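Local coordinates for protein processed glycerol phosphate lipoteichoic acid synthase 2 (Bacillus subtilis, PDB 2W8D) that belongs to the sulfatase branch of the alkaline phosphatase superfamily, its C-terminal domain folding around a mixed beta-sheet and holding a magnesium ion, at residues A[46-51]-A[59-64]; A[168-173]-A[203-208]; A[327-332]-A[402-407]; A[350-355]-A[364-369]. All coordinates share one frame; numbering follows the deposited sequence.

Contact 1: A[46-51]-A[59-64]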
loop_
_atom_site.group_PDB
_atom_site.type_symbol
_atom_site.label_atom_id
_atom_site.label_comp_id
_atom_site.label_asym_id
_atom_site.label_seq_id
_atom_site.Cartn_x
_atom_site.Cartn_y
_atom_site.Cartn_z
ATOM N N ILE A 46 -3.657 13.312 8.044
ATOM C CA ILE A 46 -5.103 13.298 8.174
ATOM C C ILE A 46 -5.628 12.563 9.414
ATOM O O ILE A 46 -6.689 12.916 9.938
ATOM C CB ILE A 46 -5.760 12.686 6.914
ATOM C CG1 ILE A 46 -5.829 13.772 5.846
ATOM C CG2 ILE A 46 -7.142 12.335 7.158
ATOM C CD1 ILE A 46 -6.476 15.098 6.375
ATOM N N ILE A 47 -4.891 11.547 9.858
ATOM C CA ILE A 47 -5.266 10.770 11.031
ATOM C C ILE A 47 -5.216 11.673 12.258
ATOM O O ILE A 47 -4.194 12.319 12.537
ATOM C CB ILE A 47 -4.371 9.520 11.188
ATOM C CG1 ILE A 47 -4.513 8.582 9.987
ATOM C CG2 ILE A 47 -4.729 8.750 12.440
ATOM C CD1 ILE A 47 -5.957 8.209 9.601
ATOM N N ASP A 48 -6.349 11.784 12.925
ATOM C CA ASP A 48 -6.542 12.625 14.113
ATOM C C ASP A 48 -6.661 14.082 13.837
ATOM O O ASP A 48 -6.786 14.857 14.771
ATOM C CB ASP A 48 -5.503 12.356 15.212
ATOM C CG ASP A 48 -5.734 11.010 15.884
ATOM O OD1 ASP A 48 -6.879 10.514 15.837
ATOM O OD2 ASP A 48 -4.787 10.422 16.430
ATOM N N TYR A 49 -6.619 14.465 12.562
ATOM C CA TYR A 49 -6.789 15.859 12.190
ATOM C C TYR A 49 -8.251 16.280 12.381
ATOM O O TYR A 49 -9.184 15.486 12.166
ATOM C CB TYR A 49 -6.403 16.069 10.743
ATOM C CG TYR A 49 -5.964 17.482 10.476
ATOM C CD1 TYR A 49 -4.632 17.865 10.669
ATOM C CD2 TYR A 49 -6.877 18.448 10.085
ATOM C CE1 TYR A 49 -4.221 19.183 10.462
ATOM C CE2 TYR A 49 -6.480 19.776 9.882
ATOM C CZ TYR A 49 -5.156 20.123 10.062
ATOM O OH TYR A 49 -4.768 21.412 9.860
ATOM N N LYS A 50 -8.440 17.529 12.775
ATOM C CA LYS A 50 -9.788 18.078 12.924
ATOM C C LYS A 50 -9.894 19.427 12.242
ATOM O O LYS A 50 -8.919 20.166 12.164
ATOM C CB LYS A 50 -10.188 18.253 14.398
ATOM C CG LYS A 50 -10.000 17.052 15.255
ATOM C CD LYS A 50 -10.580 17.276 16.633
ATOM C CE LYS A 50 -10.247 16.077 17.511
ATOM N NZ LYS A 50 -10.810 16.123 18.897
ATOM N N ILE A 51 -11.101 19.696 11.754
ATOM C CA ILE A 51 -11.524 20.956 11.156
ATOM C C ILE A 51 -12.743 21.387 11.990
ATOM O O ILE A 51 -13.698 20.608 12.107
ATOM C CB ILE A 51 -11.978 20.736 9.667
ATOM C CG1 ILE A 51 -10.809 20.262 8.781
ATOM C CG2 ILE A 51 -12.550 22.020 9.077
ATOM C CD1 ILE A 51 -9.677 21.321 8.676
ATOM N N PHE A 59 -13.745 7.174 11.520
ATOM C CA PHE A 59 -13.635 5.707 11.576
ATOM C C PHE A 59 -12.188 5.226 11.657
ATOM O O PHE A 59 -11.853 4.357 12.472
ATOM C CB PHE A 59 -14.343 5.004 10.413
ATOM C CG PHE A 59 -14.554 3.540 10.651
ATOM C CD1 PHE A 59 -15.480 3.109 11.621
ATOM C CD2 PHE A 59 -13.798 2.595 9.951
ATOM C CE1 PHE A 59 -15.719 1.731 11.859
ATOM C CE2 PHE A 59 -13.988 1.230 10.171
ATOM C CZ PHE A 59 -14.980 0.779 11.132
ATOM N N LEU A 60 -11.344 5.816 10.816
ATOM C CA LEU A 60 -9.939 5.431 10.725
ATOM C C LEU A 60 -9.265 5.769 12.038
ATOM O O LEU A 60 -8.473 4.973 12.544
ATOM C CB LEU A 60 -9.258 6.087 9.515
ATOM C CG LEU A 60 -9.804 5.558 8.157
ATOM C CD1 LEU A 60 -9.148 6.226 6.910
ATOM C CD2 LEU A 60 -9.753 4.031 7.990
ATOM N N ASN A 61 -9.607 6.926 12.607
ATOM C CA ASN A 61 -9.167 7.298 13.965
ATOM C C ASN A 61 -9.495 6.262 15.030
ATOM O O ASN A 61 -8.648 5.944 15.861
ATOM C CB ASN A 61 -9.734 8.667 14.399
ATOM C CG ASN A 61 -9.320 9.771 13.472
ATOM O OD1 ASN A 61 -8.449 9.585 12.606
ATOM N ND2 ASN A 61 -9.955 10.920 13.615
ATOM N N LYS A 62 -10.709 5.729 15.007
ATOM C CA LYS A 62 -11.081 4.722 16.010
ATOM C C LYS A 62 -10.173 3.487 15.859
ATOM O O LYS A 62 -9.645 2.973 16.831
ATOM C CB LYS A 62 -12.565 4.345 15.912
ATOM C CG LYS A 62 -13.082 3.666 17.164
ATOM C CD LYS A 62 -14.510 3.132 17.013
ATOM C CE LYS A 62 -14.594 1.953 16.053
ATOM N NZ LYS A 62 -15.856 1.179 16.276
ATOM N N LEU A 63 -9.951 3.056 14.637
ATOM C CA LEU A 63 -9.038 1.934 14.386
ATOM C C LEU A 63 -7.626 2.229 14.875
ATOM O O LEU A 63 -6.955 1.354 15.423
ATOM C CB LEU A 63 -8.978 1.625 12.887
ATOM C CG LEU A 63 -10.303 1.278 12.221
ATOM C CD1 LEU A 63 -10.067 0.975 10.776
ATOM C CD2 LEU A 63 -10.962 0.072 12.927
ATOM N N ALA A 64 -7.178 3.456 14.616
ATOM C CA ALA A 64 -5.899 3.929 15.067
ATOM C C ALA A 64 -5.800 3.896 16.577
ATOM O O ALA A 64 -4.709 3.692 17.103
ATOM C CB ALA A 64 -5.620 5.349 14.525
HETATM O O HOH W 1 -9.201 12.789 11.454
#

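Contact 2: A[168-173]-A[203-208]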
loop_
_atom_site.group_PDB
_atom_site.type_symbol
_atom_site.label_atom_id
_atom_site.label_comp_id
_atom_site.label_asym_id
_atom_site.label_seq_id
_atom_site.Cartn_x
_atom_site.Cartn_y
_atom_site.Cartn_z
ATOM N N GLY A 168 -14.515 6.993 -12.366
ATOM C CA GLY A 168 -15.515 5.926 -12.382
ATOM C C GLY A 168 -16.382 5.910 -11.145
ATOM O O GLY A 168 -16.918 6.947 -10.732
HETATM N N MSE A 169 -16.547 4.729 -10.555
HETATM C CA MSE A 169 -17.490 4.572 -9.434
HETATM C C MSE A 169 -17.034 5.375 -8.213
HETATM O O MSE A 169 -15.855 5.396 -7.879
HETATM C CB MSE A 169 -17.617 3.113 -9.007
HETATM C CG MSE A 169 -18.268 2.208 -9.993
HETATM SE SE MSE A 169 -20.170 2.556 -10.324
HETATM C CE MSE A 169 -20.903 2.043 -8.567
ATOM N N LYS A 170 -17.991 5.999 -7.545
ATOM C CA LYS A 170 -17.791 6.517 -6.199
ATOM C C LYS A 170 -17.652 5.362 -5.194
ATOM O O LYS A 170 -18.313 4.336 -5.340
ATOM C CB LYS A 170 -18.978 7.393 -5.823
ATOM C CG LYS A 170 -19.050 8.693 -6.599
ATOM C CD LYS A 170 -20.338 9.419 -6.287
ATOM C CE LYS A 170 -20.428 10.759 -6.986
ATOM N NZ LYS A 170 -21.860 11.204 -6.961
ATOM N N ASP A 171 -16.818 5.536 -4.175
ATOM C CA ASP A 171 -16.569 4.517 -3.160
ATOM C C ASP A 171 -17.818 3.934 -2.437
ATOM O O ASP A 171 -17.909 2.732 -2.305
ATOM C CB ASP A 171 -15.540 5.028 -2.150
ATOM C CG ASP A 171 -14.191 5.355 -2.786
ATOM O OD1 ASP A 171 -13.951 4.991 -3.973
ATOM O OD2 ASP A 171 -13.353 5.992 -2.098
ATOM N N LYS A 172 -18.757 4.760 -1.972
ATOM C CA LYS A 172 -19.966 4.244 -1.288
ATOM C C LYS A 172 -20.759 3.195 -2.073
ATOM O O LYS A 172 -20.919 2.097 -1.567
ATOM C CB LYS A 172 -20.886 5.346 -0.740
ATOM C CG LYS A 172 -20.359 6.006 0.553
ATOM C CD LYS A 172 -21.346 7.011 1.104
ATOM C CE LYS A 172 -20.718 7.887 2.165
ATOM N NZ LYS A 172 -21.586 9.096 2.452
ATOM N N PRO A 173 -21.207 3.500 -3.314
ATOM C CA PRO A 173 -21.858 2.429 -4.108
ATOM C C PRO A 173 -20.896 1.342 -4.608
ATOM O O PRO A 173 -21.305 0.203 -4.802
ATOM C CB PRO A 173 -22.489 3.175 -5.289
ATOM C CG PRO A 173 -21.750 4.471 -5.356
ATOM C CD PRO A 173 -21.329 4.813 -3.965
ATOM N N GLY A 203 -12.524 17.562 -5.425
ATOM C CA GLY A 203 -13.926 18.018 -5.310
ATOM C C GLY A 203 -14.811 16.836 -4.894
ATOM O O GLY A 203 -14.510 15.679 -5.203
HETATM N N MSE A 204 -15.869 17.089 -4.147
HETATM C CA MSE A 204 -16.921 16.067 -4.018
HETATM C C MSE A 204 -18.224 16.786 -4.310
HETATM O O MSE A 204 -18.314 17.986 -4.086
HETATM C CB MSE A 204 -16.922 15.374 -2.635
HETATM C CG MSE A 204 -17.276 13.861 -2.664
HETATM SE SE MSE A 204 -15.833 12.543 -3.182
HETATM C CE MSE A 204 -16.947 11.349 -4.286
ATOM N N ASP A 205 -19.209 16.077 -4.856
ATOM C CA ASP A 205 -20.515 16.693 -5.157
ATOM C C ASP A 205 -21.343 16.866 -3.887
ATOM O O ASP A 205 -21.381 15.973 -3.048
ATOM C CB ASP A 205 -21.305 15.850 -6.175
ATOM C CG ASP A 205 -20.451 15.380 -7.375
ATOM O OD1 ASP A 205 -20.932 15.501 -8.521
ATOM O OD2 ASP A 205 -19.318 14.868 -7.193
ATOM N N GLU A 206 -21.991 18.019 -3.732
ATOM C CA GLU A 206 -23.101 18.138 -2.769
ATOM C C GLU A 206 -24.259 17.343 -3.344
ATOM O O GLU A 206 -24.493 17.368 -4.553
ATOM C CB GLU A 206 -23.515 19.595 -2.504
ATOM C CG GLU A 206 -23.330 20.075 -1.030
ATOM C CD GLU A 206 -24.660 20.254 -0.234
ATOM O OE1 GLU A 206 -25.766 20.167 -0.829
ATOM O OE2 GLU A 206 -24.600 20.496 0.999
ATOM N N GLY A 207 -24.953 16.588 -2.500
ATOM C CA GLY A 207 -24.601 16.424 -1.106
ATOM C C GLY A 207 -24.246 14.971 -0.919
ATOM O O GLY A 207 -25.045 14.194 -0.406
ATOM N N ASP A 208 -23.052 14.595 -1.364
ATOM C CA ASP A 208 -22.522 13.267 -1.073
ATOM C C ASP A 208 -21.789 13.186 0.261
ATOM O O ASP A 208 -21.606 12.097 0.809
ATOM C CB ASP A 208 -21.656 12.755 -2.215
ATOM C CG ASP A 208 -22.449 11.914 -3.195
ATOM O OD1 ASP A 208 -23.654 11.631 -2.946
ATOM O OD2 ASP A 208 -21.862 11.527 -4.222
#

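Contact 3: A[327-332]-A[402-407]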
loop_
_atom_site.group_PDB
_atom_site.type_symbol
_atom_site.label_atom_id
_atom_site.label_comp_id
_atom_site.label_asym_id
_atom_site.label_seq_id
_atom_site.Cartn_x
_atom_site.Cartn_y
_atom_site.Cartn_z
ATOM N N ASP A 327 12.530 -18.317 1.172
ATOM C CA ASP A 327 12.910 -18.814 -0.148
ATOM C C ASP A 327 12.513 -17.895 -1.319
ATOM O O ASP A 327 12.839 -18.180 -2.467
ATOM C CB ASP A 327 12.418 -20.248 -0.367
ATOM C CG ASP A 327 13.400 -21.077 -1.197
ATOM O OD1 ASP A 327 14.482 -20.553 -1.551
ATOM O OD2 ASP A 327 13.104 -22.255 -1.499
ATOM N N TYR A 328 11.846 -16.781 -1.028
ATOM C CA TYR A 328 11.464 -15.813 -2.069
ATOM C C TYR A 328 12.390 -14.625 -2.167
ATOM O O TYR A 328 12.928 -14.156 -1.168
ATOM C CB TYR A 328 10.047 -15.308 -1.837
ATOM C CG TYR A 328 9.066 -16.431 -1.811
ATOM C CD1 TYR A 328 8.682 -17.063 -2.994
ATOM C CD2 TYR A 328 8.539 -16.894 -0.607
ATOM C CE1 TYR A 328 7.782 -18.097 -2.988
ATOM C CE2 TYR A 328 7.636 -17.953 -0.593
ATOM C CZ TYR A 328 7.269 -18.546 -1.795
ATOM O OH TYR A 328 6.379 -19.596 -1.806
ATOM N N LEU A 329 12.525 -14.100 -3.377
ATOM C CA LEU A 329 13.348 -12.934 -3.599
ATOM C C LEU A 329 12.481 -11.688 -3.460
ATOM O O LEU A 329 11.886 -11.215 -4.430
ATOM C CB LEU A 329 14.031 -13.020 -4.961
ATOM C CG LEU A 329 14.985 -14.205 -5.171
ATOM C CD1 LEU A 329 15.807 -13.956 -6.397
ATOM C CD2 LEU A 329 15.911 -14.436 -3.970
HETATM N N MSE A 330 12.413 -11.190 -2.227
HETATM C CA MSE A 330 11.581 -10.081 -1.835
HETATM C C MSE A 330 12.471 -9.035 -1.183
HETATM O O MSE A 330 13.355 -9.366 -0.410
HETATM C CB MSE A 330 10.511 -10.547 -0.859
HETATM C CG MSE A 330 9.367 -11.294 -1.525
HETATM SE SE MSE A 330 7.971 -11.861 -0.271
HETATM C CE MSE A 330 6.633 -12.361 -1.609
ATOM N N SER A 331 12.218 -7.768 -1.497
ATOM C CA SER A 331 13.031 -6.673 -1.000
ATOM C C SER A 331 12.680 -6.263 0.420
ATOM O O SER A 331 13.532 -5.741 1.143
ATOM C CB SER A 331 12.882 -5.460 -1.925
ATOM O OG SER A 331 13.610 -5.689 -3.125
ATOM N N GLY A 332 11.429 -6.496 0.815
ATOM C CA GLY A 332 10.916 -5.983 2.092
ATOM C C GLY A 332 11.190 -6.828 3.324
ATOM O O GLY A 332 11.624 -7.968 3.251
ATOM N N ARG A 402 12.655 -15.615 -14.069
ATOM C CA ARG A 402 12.686 -16.744 -15.027
ATOM C C ARG A 402 13.669 -17.846 -14.591
ATOM O O ARG A 402 13.546 -19.004 -15.004
ATOM C CB ARG A 402 13.088 -16.293 -16.445
ATOM C CG ARG A 402 12.132 -15.316 -17.112
ATOM C CD ARG A 402 12.711 -14.825 -18.391
ATOM N NE ARG A 402 13.789 -13.855 -18.171
ATOM C CZ ARG A 402 14.698 -13.509 -19.086
ATOM N NH1 ARG A 402 14.689 -14.092 -20.277
ATOM N NH2 ARG A 402 15.641 -12.607 -18.796
ATOM N N PHE A 403 14.657 -17.471 -13.786
ATOM C CA PHE A 403 15.756 -18.367 -13.432
ATOM C C PHE A 403 15.776 -18.734 -11.946
ATOM O O PHE A 403 16.765 -19.253 -11.462
ATOM C CB PHE A 403 17.093 -17.723 -13.833
ATOM C CG PHE A 403 17.104 -17.167 -15.247
ATOM C CD1 PHE A 403 16.972 -18.018 -16.352
ATOM C CD2 PHE A 403 17.237 -15.793 -15.468
ATOM C CE1 PHE A 403 16.960 -17.510 -17.625
ATOM C CE2 PHE A 403 17.235 -15.280 -16.755
ATOM C CZ PHE A 403 17.093 -16.131 -17.828
ATOM N N TYR A 404 14.692 -18.447 -11.221
ATOM C CA TYR A 404 14.605 -18.781 -9.809
ATOM C C TYR A 404 13.357 -19.588 -9.492
ATOM O O TYR A 404 12.248 -19.141 -9.783
ATOM C CB TYR A 404 14.584 -17.512 -8.968
ATOM C CG TYR A 404 14.700 -17.811 -7.512
ATOM C CD1 TYR A 404 13.603 -17.682 -6.663
ATOM C CD2 TYR A 404 15.902 -18.273 -6.985
ATOM C CE1 TYR A 404 13.716 -17.969 -5.308
ATOM C CE2 TYR A 404 16.031 -18.574 -5.638
ATOM C CZ TYR A 404 14.941 -18.430 -4.799
ATOM O OH TYR A 404 15.090 -18.733 -3.458
ATOM N N GLU A 405 13.530 -20.755 -8.871
ATOM C CA GLU A 405 12.386 -21.546 -8.403
ATOM C C GLU A 405 12.371 -21.725 -6.882
ATOM O O GLU A 405 13.195 -22.462 -6.341
ATOM C CB GLU A 405 12.329 -22.915 -9.079
ATOM C CG GLU A 405 13.002 -22.986 -10.455
ATOM C CD GLU A 405 12.269 -23.910 -11.414
ATOM O OE1 GLU A 405 12.873 -24.911 -11.876
ATOM O OE2 GLU A 405 11.081 -23.628 -11.706
ATOM N N PRO A 406 11.432 -21.045 -6.192
ATOM C CA PRO A 406 11.218 -21.237 -4.759
ATOM C C PRO A 406 10.527 -22.574 -4.561
ATOM O O PRO A 406 9.953 -23.093 -5.512
ATOM C CB PRO A 406 10.275 -20.084 -4.373
ATOM C CG PRO A 406 10.273 -19.140 -5.553
ATOM C CD PRO A 406 10.520 -20.031 -6.743
ATOM N N LYS A 407 10.553 -23.110 -3.341
ATOM C CA LYS A 407 10.183 -24.516 -3.128
ATOM C C LYS A 407 8.701 -24.841 -3.283
ATOM O O LYS A 407 8.339 -25.856 -3.885
ATOM C CB LYS A 407 10.711 -25.067 -1.785
ATOM C CG LYS A 407 11.824 -26.146 -1.906
ATOM C CD LYS A 407 11.625 -27.084 -3.113
ATOM C CE LYS A 407 10.789 -28.342 -2.790
ATOM N NZ LYS A 407 10.336 -29.008 -4.038
#

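Contact 4: A[350-355]-A[364-369]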
loop_
_atom_site.group_PDB
_atom_site.type_symbol
_atom_site.label_atom_id
_atom_site.label_comp_id
_atom_site.label_asym_id
_atom_site.label_seq_id
_atom_site.Cartn_x
_atom_site.Cartn_y
_atom_site.Cartn_z
ATOM N N ASP A 350 16.528 9.073 -2.154
ATOM C CA ASP A 350 16.320 9.636 -0.834
ATOM C C ASP A 350 15.939 8.486 0.102
ATOM O O ASP A 350 15.657 7.350 -0.335
ATOM C CB ASP A 350 15.199 10.695 -0.851
ATOM C CG ASP A 350 15.563 11.921 -1.722
ATOM O OD1 ASP A 350 16.726 12.034 -2.189
ATOM O OD2 ASP A 350 14.694 12.779 -1.959
ATOM N N PHE A 351 15.985 8.761 1.388
ATOM C CA PHE A 351 15.556 7.775 2.357
ATOM C C PHE A 351 15.194 8.386 3.670
ATOM O O PHE A 351 15.477 9.551 3.913
ATOM C CB PHE A 351 16.570 6.624 2.522
ATOM C CG PHE A 351 17.824 6.978 3.281
ATOM C CD1 PHE A 351 17.860 6.903 4.671
ATOM C CD2 PHE A 351 19.015 7.262 2.600
ATOM C CE1 PHE A 351 19.050 7.183 5.383
ATOM C CE2 PHE A 351 20.201 7.536 3.295
ATOM C CZ PHE A 351 20.217 7.496 4.680
ATOM N N ILE A 352 14.536 7.593 4.513
ATOM C CA ILE A 352 14.238 8.023 5.857
ATOM C C ILE A 352 14.473 6.871 6.798
ATOM O O ILE A 352 14.234 5.720 6.449
ATOM C CB ILE A 352 12.831 8.595 5.994
ATOM C CG1 ILE A 352 12.632 9.163 7.405
ATOM C CG2 ILE A 352 11.745 7.515 5.712
ATOM C CD1 ILE A 352 11.509 10.136 7.495
ATOM N N SER A 353 14.981 7.190 7.984
ATOM C CA SER A 353 15.179 6.219 9.049
ATOM C C SER A 353 14.998 6.927 10.402
ATOM O O SER A 353 14.911 8.147 10.444
ATOM C CB SER A 353 16.585 5.644 8.948
ATOM O OG SER A 353 17.491 6.492 9.601
ATOM N N PRO A 354 14.964 6.164 11.513
ATOM C CA PRO A 354 14.802 6.856 12.791
ATOM C C PRO A 354 15.912 7.870 13.022
ATOM O O PRO A 354 15.679 8.893 13.640
ATOM C CB PRO A 354 14.871 5.718 13.826
ATOM C CG PRO A 354 14.407 4.505 13.074
ATOM C CD PRO A 354 14.864 4.699 11.657
ATOM N N LYS A 355 17.104 7.573 12.529
ATOM C CA LYS A 355 18.233 8.495 12.616
ATOM C C LYS A 355 18.224 9.673 11.611
ATOM O O LYS A 355 18.372 10.835 12.001
ATOM C CB LYS A 355 19.557 7.727 12.460
ATOM C CG LYS A 355 20.626 8.236 13.420
ATOM C CD LYS A 355 22.015 7.844 12.948
ATOM C CE LYS A 355 23.071 8.095 13.995
ATOM N NZ LYS A 355 24.373 7.605 13.470
ATOM N N TYR A 364 19.239 15.384 7.409
ATOM C CA TYR A 364 18.629 16.021 8.538
ATOM C C TYR A 364 18.477 15.003 9.633
ATOM O O TYR A 364 18.352 13.797 9.352
ATOM C CB TYR A 364 17.252 16.551 8.166
ATOM C CG TYR A 364 17.250 17.454 6.965
ATOM C CD1 TYR A 364 17.281 18.833 7.101
ATOM C CD2 TYR A 364 17.191 16.916 5.688
ATOM C CE1 TYR A 364 17.274 19.663 5.973
ATOM C CE2 TYR A 364 17.171 17.734 4.557
ATOM C CZ TYR A 364 17.203 19.090 4.707
ATOM O OH TYR A 364 17.196 19.854 3.574
ATOM N N ASP A 365 18.484 15.487 10.874
ATOM C CA ASP A 365 18.123 14.631 11.983
ATOM C C ASP A 365 16.624 14.336 11.897
ATOM O O ASP A 365 15.807 15.248 11.896
ATOM C CB ASP A 365 18.465 15.283 13.328
ATOM C CG ASP A 365 18.049 14.417 14.499
ATOM O OD1 ASP A 365 18.642 13.326 14.678
ATOM O OD2 ASP A 365 17.107 14.811 15.222
ATOM N N THR A 366 16.274 13.061 11.797
ATOM C CA THR A 366 14.877 12.674 11.641
ATOM C C THR A 366 13.990 13.216 12.764
ATOM O O THR A 366 12.915 13.743 12.490
ATOM C CB THR A 366 14.707 11.163 11.546
ATOM O OG1 THR A 366 15.237 10.718 10.297
ATOM C CG2 THR A 366 13.208 10.779 11.571
ATOM N N LYS A 367 14.463 13.114 14.004
ATOM C CA LYS A 367 13.717 13.606 15.172
ATOM C C LYS A 367 13.469 15.120 15.144
ATOM O O LYS A 367 12.334 15.557 15.348
ATOM C CB LYS A 367 14.419 13.243 16.490
ATOM C CG LYS A 367 13.704 12.171 17.362
ATOM C CD LYS A 367 14.340 10.761 17.181
ATOM C CE LYS A 367 15.551 10.544 18.128
ATOM N NZ LYS A 367 16.621 9.673 17.530
ATOM N N THR A 368 14.519 15.912 14.873
ATOM C CA THR A 368 14.434 17.349 15.096
ATOM C C THR A 368 14.316 18.216 13.843
ATOM O O THR A 368 13.980 19.396 13.945
ATOM C CB THR A 368 15.619 17.851 15.949
ATOM O OG1 THR A 368 16.853 17.595 15.267
ATOM C CG2 THR A 368 15.629 17.178 17.321
ATOM N N GLY A 369 14.588 17.645 12.669
ATOM C CA GLY A 369 14.730 18.450 11.431
ATOM C C GLY A 369 16.021 19.239 11.263
ATOM O O GLY A 369 16.241 19.883 10.230
#

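Contact 1: A[46-51]-A[59-64]
Asn61, on the first helical turns of 58-65, puts its carboxamide against the backbone of Asp48. Its CG stands anti to the carbonyl carbon and beside the backbone N, which carries the amide back toward segment 46-51. Asp48 N donates to Asn61 OD1 at 3.1 Å with an N-H...O angle of 154°; the donor comes from above the amide plane, 49° out of it. The other end of the same amide works through water: Asn61 ND2 donates to water 1 at 3.0 Å, and that water gives hydrogen bonds to Ile46 O at 2.9 Å and to Tyr49 O at 2.8 Å. Both ends of the type II turn from Ile46 to Tyr49 are thereby linked to one side chain, which is held at its two polar atoms and further fixed by a bond from ND2 to Glu55. The carboxylate of Asp48 runs alongside the amide, head to tail, Asp48 OD1 lying 3.5 Å from Asn61 CG with the two planes 57° apart, while its OD2 bonds to His65.

Ile47 adds an apolar contact through both branches. Its CD1 end lies crosswise to Leu60, 3.9 Å from Leu60 CB, whereas Ile47 CG2, anti to the backbone N, meets Ala64 CB at 4.1 Å, one helical turn further on. Around this apolar patch, Tyr71 of strand 70-76 touches Ile47 and Ala64, Phe293 of strand 292-296 backs Leu60 and Ala64, and helix 219-244 lies against Ile46, so the turn and helix 58-65 pack next to the large sheet.

Contact 2: A[168-173]-A[203-208]
The N-terminal end of helix 171-183 meets the loop between strand 189-194 and helix 219-244 here, where Lys170, at the N-cap position, reaches Asp208. With CG anti to the carbonyl carbon (chi1 -69°) and the chain extended beyond it, the Lys170 side chain runs straight into the loop. Lys170 NZ makes a salt bridge to Asp208 OD2 at 2.8 Å, the two side chains arriving from opposite directions and the ammonium meeting the syn side of the oxygen, 22° out of the carboxylate plane. Lysine methylenes follow the same oxygen: Lys170 CE lies 3.2 Å from Asp208 OD2. A second bond from NZ goes to the carbonyl of Glu162.

Asp205 contributes more loosely: its OD2 stays 4.5 Å from Lys170 NZ, beyond salt-bridge range, and also has a long, weak ion pair with Lys165. The loop is itself turned, since Asp208 N donates to Asp205 O at 2.7 Å, and it contains a cis peptide before Gly207. Nearer the base of the Lys170 chain, the selenomethionine Met204 bends at chi2 and chi3 until Met204 CE lies 4.1 Å from Lys170 CG. Lys172, likewise extended, gives a weak bond from NZ to Asp208 O at 3.4 Å, but its stronger partner is Gln233 on helix 219-244.

The ammonium of Lys170, a residue with little exposure, is therefore matched by one close carboxylate, one carbonyl and a more distant acid, which would be expected to stabilise its positive charge; Lys172 may add weakly, with 6.3 Å between Lys172 NZ and Asp208 OD1.

Contact 3: A[327-332]-A[402-407]
Two irregular chain segments join where Asp327, Tyr328 and Leu329 meet Tyr404, Pro406 and Lys407; the first contains an inverse gamma turn centred on Leu329, and the second belongs to the tail that follows helix 380-397. The turn shows in the weak Met330 N to Tyr328 O bond.

Apolar packing has two parts. Leu329 CG sits over one face of the Tyr404 ring, 4.0 Å from the centroid and 14° off the normal, a CH-pi contact in which CD1 and CD2 spread toward opposite ends of the ring. Tyr328 starts out away from the tail, yet with CG beside its backbone N the ring returns and crosses Pro406 at about a right angle, Tyr328 CE1 reaching Pro406 CB at 3.5 Å. Met14 of helix 6-17 and Ile395 of helix 380-397 also touch Leu329, and Glu11 and Lys15 lie on Tyr404, so both helices border the junction.

Polar contacts centre on Asp327. Tyr404 has its ring trans to the main-chain N (chi1 -172°), which sends it across to this residue. Tyr404 OH lies 2.5 Å from Asp327 O, an unusually short distance, with that oxygen at the ring edge and close to its plane, and 2.7 Å from Asp327 OD1. The same OD1 has a long, weak ion pair with Lys15 of helix 6-17. The Asp327 carboxylate stands nearly perpendicular to the Tyr404 ring, 88° between planes. Its other oxygen turns toward the tail backbone, where Lys407 N makes a weak hydrogen bond to Asp327 OD2 at 3.3 Å.

Contact 4: A[350-355]-A[364-369]
Thr366 meets the 350-355 segment with both its backbone and its side chain. Thr366 N donates to Lys355 O at 3.1 Å along an almost straight N-H...O line of 176°, although the donor stands 47° above the plane of that carbonyl. From the same residue, Thr366 OG1, placed beside the backbone N by a chi1 of -70°, donates to Ser353 O at 2.6 Å; the position of this hydroxyl oxygen is less certain because of a close atom elsewhere in the model. Thr366 CB packs against Pro354 O at 3.2 Å, so three successive carbonyls of 353-355 face one residue. Ile352 approaches the threonine with its CG1, a contact subject to the same doubt about OG1.

These residues follow directly on strands 351-352 and 362-365 of a five-stranded antiparallel sheet, in which strand 356-359 runs between the two. Thr357 of that middle strand touches both Ile352 and Thr366.

Beyond the first shell, Asp365 shapes the chain that carries Thr366. Asp365 OD2 accepts from Thr368 N, an Asx motif, at 2.8 Å and from Thr368 OG1 at 2.8 Å, the donors coming from opposite faces of the carboxylate, while Gly369 N bonds to Asp365 O. In segment 350-355, Ser353 OG bonds to Glu381 of helix 380-397 and to Tyr356 N, and across from it Thr366 O receives the hydroxyl of Tyr282.

How the contacts relate
Contacts 1 and 2 both belong to the sulfatase-like part of the chain, their centres about 20 Å apart and their nearest atoms about 10 Å apart; both have helix 219-244 as a neighbour. Contact 3 sits across the chain's centre from both, about 38 Å from contact 1 and 41 Å from contact 2 between centres. In sequence, contact 4 falls between the two segments of contact 3, with centres about 31 Å apart, and helix 380-397 borders both. No two contacts touch. None of the residues that bind the magnesium ion (Glu40, phosphothreonine Thr84, Asp258 and His259) lies in these segments; in contact 2, the side chain of Met204 is about 14 Å from the bound magnesium ion.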